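Local coordinates for protein aminotransferase class-III (PDB 5GHG) that probably transfers amino groups between amines or amino acids and carbonyl acceptors as a pyridoxal-phosphate-dependent omega-transaminase, with an engineered active site, at residues G150-T155 against I223-M228. The protein carries 1 engineered substitution. Sequence-based numbering, arbitrary orientation.
Sequences GYHGVT and IGEPVM. With PMP (4'-deoxy-4'-aminopyridoxal-5'-phosphate), chain C.
Glu225 reaches from the end of strand 219-224 to the backbone of Tyr151, whose N donates a hydrogen bond to Glu225 OE1 (3.0 Å, N-H...O 162°). The bond is nearly straight, yet the donor stands about 50° out of the carboxylate plane. The other oxygen, Glu225 OE2, is bound by Gly229 N and lies 3.3 Å from PMP C2A, the cofactor methyl; a glutamate suits the place, since its two oxygens accept from two loop amides beside the pyridine ring. Replacing Glu225 by an alanine removes both oxygens and would probably leave the amides of Tyr151 and Gly229 without these acceptors, and a gap beside the cofactor methyl. Gly150 passes close by, its CA 3.4 Å from Glu225 OE1, and a side chain there would crowd His152 NE2. Met228 stretches out its unbranched chain until CE lies 3.7 Å from Gly150 N. His152 and Ile223 run past each other in opposite directions: CG2 of the isoleucine lies over one face of the imidazole, displaced from the ring centre. With Ile223 CG1 anti to the backbone N (chi1 -177°), Ile223 CD1 is carried to within 3.6 Å of His152 ND1, while CG2 is left near NE2. A histidine offers this flat face and also a polar edge: ND1 is hydrogen-bonded to Asp258 OD2, which helps to set the ring's rotation. The Tyr151 ring leads away from Glu225 and lies beside PMP, Tyr151 CE1 3.1 Å from the amine PMP N4A; its hydroxyl shares a hydrogen bond with Tyr20 OH. At Gly153 a side chain would collide with the preceding carbonyl O and press on PMP C5A. In this cofactor pocket the loop between strand 143-147 and helix 156-161 meets the end of strand 219-224, which lies between strands 143-147 and 254-258.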
loop_
_atom_site.group_PDB
_atom_site.type_symbol
_atom_site.label_atom_id
_atom_site.label_comp_id
_atom_site.label_asym_id
_atom_site.label_seq_id
_atom_site.Cartn_x
_atom_site.Cartn_y
_atom_site.Cartn_z
ATOM N N GLY B 150 -1.915 -13.543 14.834
ATOM C CA GLY B 150 -0.886 -12.987 13.983
ATOM C C GLY B 150 -1.381 -11.748 13.247
ATOM O O GLY B 150 -2.578 -11.544 13.055
ATOM N N TYR B 151 -0.449 -10.906 12.828
ATOM C CA TYR B 151 -0.815 -9.697 12.089
ATOM C C TYR B 151 0.141 -9.517 10.924
ATOM O O TYR B 151 1.357 -9.442 11.115
ATOM C CB TYR B 151 -0.791 -8.454 12.978
ATOM C CG TYR B 151 -1.320 -7.235 12.267
ATOM C CD1 TYR B 151 -0.486 -6.436 11.488
ATOM C CD2 TYR B 151 -2.666 -6.895 12.348
ATOM C CE1 TYR B 151 -0.977 -5.317 10.813
ATOM C CE2 TYR B 151 -3.161 -5.777 11.684
ATOM C CZ TYR B 151 -2.317 -5.005 10.914
ATOM O OH TYR B 151 -2.816 -3.895 10.273
ATOM N N HIS B 152 -0.410 -9.428 9.731
ATOM C CA HIS B 152 0.395 -9.434 8.527
ATOM C C HIS B 152 -0.038 -8.384 7.515
ATOM O O HIS B 152 0.481 -8.375 6.391
ATOM C CB HIS B 152 0.373 -10.839 7.914
ATOM C CG HIS B 152 0.846 -11.889 8.863
ATOM N ND1 HIS B 152 2.160 -11.999 9.251
ATOM C CD2 HIS B 152 0.171 -12.848 9.536
ATOM C CE1 HIS B 152 2.277 -12.993 10.123
ATOM N NE2 HIS B 152 1.090 -13.521 10.309
ATOM N N GLY B 153 -0.949 -7.496 7.885
ATOM C CA GLY B 153 -1.352 -6.394 7.026
ATOM C C GLY B 153 -2.816 -6.478 6.653
ATOM O O GLY B 153 -3.590 -7.266 7.222
ATOM N N VAL B 154 -3.201 -5.652 5.688
ATOM C CA VAL B 154 -4.611 -5.344 5.474
ATOM C C VAL B 154 -5.036 -5.359 4.003
ATOM O O VAL B 154 -6.131 -4.901 3.689
ATOM C CB VAL B 154 -4.962 -3.987 6.093
ATOM C CG1 VAL B 154 -4.657 -3.970 7.583
ATOM C CG2 VAL B 154 -4.207 -2.863 5.377
ATOM N N THR B 155 -4.205 -5.857 3.088
ATOM C CA THR B 155 -4.806 -6.121 1.786
ATOM C C THR B 155 -5.752 -7.309 1.916
ATOM O O THR B 155 -5.791 -7.990 2.944
ATOM C CB THR B 155 -3.773 -6.414 0.691
ATOM O OG1 THR B 155 -3.132 -7.657 0.950
ATOM C CG2 THR B 155 -2.743 -5.302 0.554
ATOM N N ILE B 223 3.638 -18.787 7.741
ATOM C CA ILE B 223 4.095 -17.433 8.018
ATOM C C ILE B 223 3.965 -17.142 9.512
ATOM O O ILE B 223 2.945 -17.460 10.130
ATOM C CB ILE B 223 3.353 -16.354 7.199
ATOM C CG1 ILE B 223 3.955 -14.985 7.521
ATOM C CG2 ILE B 223 1.853 -16.364 7.504
ATOM C CD1 ILE B 223 3.587 -13.874 6.529
ATOM N N GLY B 224 5.008 -16.538 10.077
ATOM C CA GLY B 224 4.948 -16.085 11.447
ATOM C C GLY B 224 5.874 -14.916 11.759
ATOM O O GLY B 224 6.987 -14.822 11.231
ATOM N N GLU B 225 5.407 -14.029 12.614
ATOM C CA GLU B 225 6.283 -13.085 13.286
ATOM C C GLU B 225 7.085 -13.825 14.358
ATOM O O GLU B 225 6.528 -14.664 15.070
ATOM C CB GLU B 225 5.466 -11.980 13.956
ATOM C CG GLU B 225 4.433 -11.322 13.062
ATOM C CD GLU B 225 3.241 -10.784 13.861
ATOM O OE1 GLU B 225 2.228 -11.512 13.993
ATOM O OE2 GLU B 225 3.350 -9.640 14.372
ATOM N N PRO B 226 8.373 -13.510 14.517
ATOM C CA PRO B 226 9.117 -14.115 15.643
ATOM C C PRO B 226 8.415 -13.852 16.972
ATOM O O PRO B 226 8.200 -14.779 17.770
ATOM C CB PRO B 226 10.495 -13.454 15.549
ATOM C CG PRO B 226 10.644 -13.108 14.093
ATOM C CD PRO B 226 9.248 -12.707 13.644
ATOM N N VAL B 227 8.037 -12.599 17.202
ATOM C CA VAL B 227 7.182 -12.177 18.311
ATOM C C VAL B 227 5.980 -11.465 17.690
ATOM O O VAL B 227 6.153 -10.583 16.851
ATOM C CB VAL B 227 7.938 -11.196 19.251
ATOM C CG1 VAL B 227 6.980 -10.599 20.269
ATOM C CG2 VAL B 227 9.102 -11.889 19.947
ATOM N N MET B 228 4.775 -11.838 18.103
ATOM C CA MET B 228 3.574 -11.215 17.544
ATOM C C MET B 228 3.406 -9.817 18.114
ATOM O O MET B 228 3.297 -9.652 19.330
ATOM C CB MET B 228 2.335 -12.047 17.845
ATOM C CG MET B 228 2.259 -13.351 17.088
ATOM S SD MET B 228 0.897 -14.373 17.715
ATOM C CE MET B 228 0.787 -15.587 16.409
HETATM N N1 PMP C . 3.372 -7.454 9.301
HETATM C C2 PMP C . 3.504 -7.042 10.591
HETATM C C2A PMP C . 4.144 -7.967 11.583
HETATM C C3 PMP C . 3.021 -5.784 11.014
HETATM O O3 PMP C . 3.111 -5.466 12.344
HETATM C C4 PMP C . 2.425 -4.906 10.061
HETATM C C4A PMP C . 1.951 -3.503 10.399
HETATM N N4A PMP C . 1.298 -3.371 11.677
HETATM C C5 PMP C . 2.324 -5.369 8.722
HETATM C C6 PMP C . 2.851 -6.599 8.357
HETATM C C5A PMP C . 1.680 -4.554 7.642
HETATM O O4P PMP C . 2.482 -3.411 7.337
HETATM P P PMP C . 1.758 -2.083 6.700
HETATM O O1P PMP C . 0.920 -2.508 5.549
HETATM O O2P PMP C . 2.927 -1.199 6.305
HETATM O O3P PMP C . 0.882 -1.454 7.760
#